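Local coordinates for protein Aln2 (Streptomyces sp. CM020, PDB 6P7L) that probably takes part in the biosynthesis of the polyketide antibiotic alnumycin, as a noncanonical member of the NTF2-like superfamily with a SnoaL-like domain, at residues Q42-Q47 against T118-T123. Sequence-based numbering, arbitrary orientation.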
ATOM      1  N   GLN A  42      -5.321  -8.611  -7.583  1.00 12.46           N
ATOM      2  CA  GLN A  42      -6.774  -8.780  -7.513  1.00 12.98           C
ATOM      3  C   GLN A  42      -7.132  -9.966  -6.628  1.00 16.17           C
ATOM      4  O   GLN A  42      -8.127  -9.926  -5.898  1.00 13.74           O
ATOM      5  CB  GLN A  42      -7.363  -8.941  -8.920  1.00 15.62           C
ATOM      6  CG  GLN A  42      -7.124  -7.713  -9.795  1.00 20.65           C
ATOM      7  CD  GLN A  42      -7.646  -6.457  -9.134  1.00 16.61           C
ATOM      8  OE1 GLN A  42      -8.859  -6.242  -9.044  1.00 16.53           O
ATOM      9  NE2 GLN A  42      -6.726  -5.684  -8.551  1.00 15.85           N
ATOM     10  N   PHE A  43      -6.347 -11.046  -6.702  1.00 14.89           N
ATOM     11  CA  PHE A  43      -6.557 -12.173  -5.799  1.00 13.26           C
ATOM     12  C   PHE A  43      -6.497 -11.730  -4.341  1.00 15.14           C
ATOM     13  O   PHE A  43      -7.377 -12.051  -3.539  1.00 13.48           O
ATOM     14  CB  PHE A  43      -5.507 -13.247  -6.063  1.00 12.68           C
ATOM     15  CG  PHE A  43      -5.566 -14.396  -5.083  1.00 12.87           C
ATOM     16  CD1 PHE A  43      -6.484 -15.417  -5.226  1.00 21.96           C
ATOM     17  CD2 PHE A  43      -4.674 -14.437  -4.017  1.00 12.86           C
ATOM     18  CE1 PHE A  43      -6.506 -16.465  -4.324  1.00 23.70           C
ATOM     19  CE2 PHE A  43      -4.712 -15.453  -3.114  1.00 16.44           C
ATOM     20  CZ  PHE A  43      -5.633 -16.473  -3.266  1.00 20.20           C
ATOM     21  N   TYR A  44      -5.467 -10.985  -3.984  1.00 11.29           N
ATOM     22  CA  TYR A  44      -5.278 -10.613  -2.586  1.00 11.75           C
ATOM     23  C   TYR A  44      -6.314  -9.583  -2.123  1.00 11.81           C
ATOM     24  O   TYR A  44      -6.794  -9.649  -0.979  1.00 13.03           O
ATOM     25  CB  TYR A  44      -3.874 -10.060  -2.404  1.00 10.53           C
ATOM     26  CG  TYR A  44      -2.775 -11.067  -2.296  1.00 11.66           C
ATOM     27  CD1 TYR A  44      -2.889 -12.170  -1.462  1.00 14.36           C
ATOM     28  CD2 TYR A  44      -1.624 -10.945  -3.052  1.00 17.90           C
ATOM     29  CE1 TYR A  44      -1.866 -13.097  -1.368  1.00 17.56           C
ATOM     30  CE2 TYR A  44      -0.608 -11.834  -2.929  1.00 12.50           C
ATOM     31  CZ  TYR A  44      -0.711 -12.912  -2.114  1.00 11.50           C
ATOM     32  OH  TYR A  44       0.291 -13.838  -2.005  1.00 13.05           O
ATOM     33  N   ALA A  45      -6.679  -8.638  -2.998  1.00 12.93           N
ATOM     34  CA  ALA A  45      -7.703  -7.671  -2.634  1.00 11.84           C
ATOM     35  C   ALA A  45      -8.997  -8.400  -2.291  1.00 13.35           C
ATOM     36  O   ALA A  45      -9.626  -8.140  -1.251  1.00 11.84           O
ATOM     37  CB  ALA A  45      -7.920  -6.671  -3.784  1.00 13.14           C
ATOM     38  N   ARG A  46      -9.399  -9.338  -3.157  1.00 13.42           N
ATOM     39  CA  ARG A  46     -10.641 -10.070  -2.911  1.00 15.85           C
ATOM     40  C   ARG A  46     -10.492 -10.987  -1.705  1.00 13.92           C
ATOM     41  O   ARG A  46     -11.421 -11.122  -0.889  1.00 15.26           O
ATOM     42  CB  ARG A  46     -11.025 -10.842  -4.169  1.00 15.18           C
ATOM     43  CG  ARG A  46     -11.413  -9.860  -5.351  1.00 16.74           C
ATOM     44  CD  ARG A  46     -12.029 -10.481  -6.548  1.00 35.33           C
ATOM     45  NE  ARG A  46     -12.881  -9.489  -7.225  1.00 55.93           N
ATOM     46  CZ  ARG A  46     -12.447  -8.619  -8.133  1.00 56.95           C
ATOM     47  NH1 ARG A  46     -11.173  -8.616  -8.502  1.00 58.34           N
ATOM     48  NH2 ARG A  46     -13.285  -7.758  -8.692  1.00 38.63           N
ATOM     49  N   GLN A  47      -9.329 -11.612  -1.548  1.00 12.83           N
ATOM     50  CA  GLN A  47      -9.151 -12.518  -0.416  1.00 17.35           C
ATOM     51  C   GLN A  47      -9.274 -11.771   0.912  1.00 16.31           C
ATOM     52  O   GLN A  47      -9.910 -12.263   1.862  1.00 13.90           O
ATOM     53  CB  GLN A  47      -7.797 -13.204  -0.503  1.00 17.91           C
ATOM     54  CG  GLN A  47      -7.603 -14.365   0.482  1.00 12.38           C
ATOM     55  CD  GLN A  47      -6.194 -14.895   0.456  1.00 14.78           C
ATOM     56  OE1 GLN A  47      -5.234 -14.132   0.684  1.00 14.77           O
ATOM     57  NE2 GLN A  47      -6.041 -16.184   0.148  1.00 13.99           N
ATOM     58  N   THR A 118       5.205 -15.295  -3.461  1.00 14.32           N
ATOM     59  CA  THR A 118       5.211 -13.892  -3.079  1.00 13.71           C
ATOM     60  C   THR A 118       5.776 -13.715  -1.668  1.00 13.86           C
ATOM     61  O   THR A 118       5.780 -14.631  -0.836  1.00 14.30           O
ATOM     62  CB  THR A 118       3.808 -13.263  -3.155  1.00 14.55           C
ATOM     63  OG1 THR A 118       3.021 -13.773  -2.070  1.00 15.57           O
ATOM     64  CG2 THR A 118       3.115 -13.535  -4.508  1.00 12.98           C
ATOM     65  N   SER A 119       6.272 -12.508  -1.403  1.00 13.60           N
ATOM     66  CA  SER A 119       6.700 -12.098  -0.068  1.00 13.70           C
ATOM     67  C   SER A 119       6.258 -10.655   0.074  1.00 14.14           C
ATOM     68  O   SER A 119       6.316  -9.872  -0.890  1.00 16.27           O
ATOM     69  CB  SER A 119       8.217 -12.242   0.145  1.00 19.44           C
ATOM     70  OG  SER A 119       8.951 -11.178  -0.464  1.00 23.40           O
ATOM     71  N   TYR A 120       5.776 -10.319   1.258  1.00 12.88           N
ATOM     72  CA  TYR A 120       5.268  -8.966   1.441  1.00 12.39           C
ATOM     73  C   TYR A 120       5.196  -8.621   2.916  1.00 12.42           C
ATOM     74  O   TYR A 120       5.295  -9.485   3.793  1.00 13.00           O
ATOM     75  CB  TYR A 120       3.894  -8.801   0.819  1.00 11.83           C
ATOM     76  CG  TYR A 120       2.864  -9.836   1.183  1.00 14.06           C
ATOM     77  CD1 TYR A 120       2.809 -11.055   0.512  1.00 15.65           C
ATOM     78  CD2 TYR A 120       1.915  -9.583   2.169  1.00 13.58           C
ATOM     79  CE1 TYR A 120       1.818 -11.986   0.797  1.00 12.73           C
ATOM     80  CE2 TYR A 120       0.912 -10.492   2.469  1.00 13.97           C
ATOM     81  CZ  TYR A 120       0.882 -11.713   1.785  1.00 16.74           C
ATOM     82  OH  TYR A 120      -0.099 -12.639   2.076  1.00 15.33           O
ATOM     83  N   TYR A 121       5.042  -7.322   3.166  1.00 12.18           N
ATOM     84  CA  TYR A 121       4.748  -6.812   4.488  1.00 12.67           C
ATOM     85  C   TYR A 121       3.231  -6.793   4.698  1.00 13.70           C
ATOM     86  O   TYR A 121       2.478  -6.475   3.780  1.00 15.28           O
ATOM     87  CB  TYR A 121       5.252  -5.381   4.636  1.00 12.27           C
ATOM     88  CG  TYR A 121       6.755  -5.163   4.457  1.00 12.90           C
ATOM     89  CD1 TYR A 121       7.637  -6.219   4.393  1.00 13.38           C
ATOM     90  CD2 TYR A 121       7.272  -3.881   4.371  1.00 16.31           C
ATOM     91  CE1 TYR A 121       9.014  -6.005   4.271  1.00 14.08           C
ATOM     92  CE2 TYR A 121       8.621  -3.655   4.228  1.00 15.52           C
ATOM     93  CZ  TYR A 121       9.489  -4.730   4.202  1.00 16.91           C
ATOM     94  OH  TYR A 121      10.843  -4.507   4.117  1.00 18.33           O
ATOM     95  N   ALA A 122       2.799  -7.046   5.925  1.00 12.73           N
ATOM     96  CA  ALA A 122       1.393  -6.949   6.275  1.00 12.66           C
ATOM     97  C   ALA A 122       1.216  -6.401   7.679  1.00 13.16           C
ATOM     98  O   ALA A 122       2.025  -6.638   8.575  1.00 16.65           O
ATOM     99  CB  ALA A 122       0.668  -8.301   6.164  1.00 15.02           C
ATOM    100  N   THR A 123       0.117  -5.665   7.846  1.00 11.46           N
ATOM    101  CA  THR A 123      -0.355  -5.294   9.166  1.00 12.42           C
ATOM    102  C   THR A 123      -1.871  -5.252   9.128  1.00 16.36           C
ATOM    103  O   THR A 123      -2.493  -5.393   8.073  1.00 14.72           O
ATOM    104  CB  THR A 123       0.237  -3.967   9.634  1.00 15.59           C
ATOM    105  OG1 THR A 123      -0.163  -3.736  10.999  1.00 22.02           O
ATOM    106  CG2 THR A 123      -0.215  -2.848   8.769  1.00 19.07           C
TER
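Thr-118 OG1 donates a hydrogen bond to Tyr-44 OH over 2.7 Å, and it lies near the plane of the Tyr-44 ring, at the edge. The two side chains approach from opposite directions. The rotation of Thr-118 (chi1 72°), with OG1 between the backbone N and the carbonyl carbon, makes OG1 the branch that reaches Tyr-44 OH, while the methyl CG2 remains 3.8 Å from that oxygen. With the CA atoms of Tyr-44 and Thr-118 11.0 Å apart, it is the long Tyr-44 side chain, its CB directed toward the strand, that brings its OH to Thr-118. In the cone-like fold of the NTF2 superfamily, helix 34-52 lies across the concave side of a curved sheet, and this buried contact joins that helix to strand 116-127 in the interior. Ser-119 points away from the helix and hydrogen-bonds Thr-107 of strand 98-110. Tyr-120 turns back toward the helix. Its ring meets that of Tyr-44 obliquely, with centroids 5.3 Å apart and planes at 58°; the nearest carbons are Tyr-120 CE1 and Tyr-44 CZ at 4.0 Å. OD2 of Asp-143, on strand 133-148, hydrogen-bonds both Tyr-44 OH and Tyr-120 OH, so the buried Tyr-44 oxygen is gripped twice. Further along, Tyr-121 faces the third subunit, another copy of the protein, where its OH hydrogen-bonds Asp-52 of that chain.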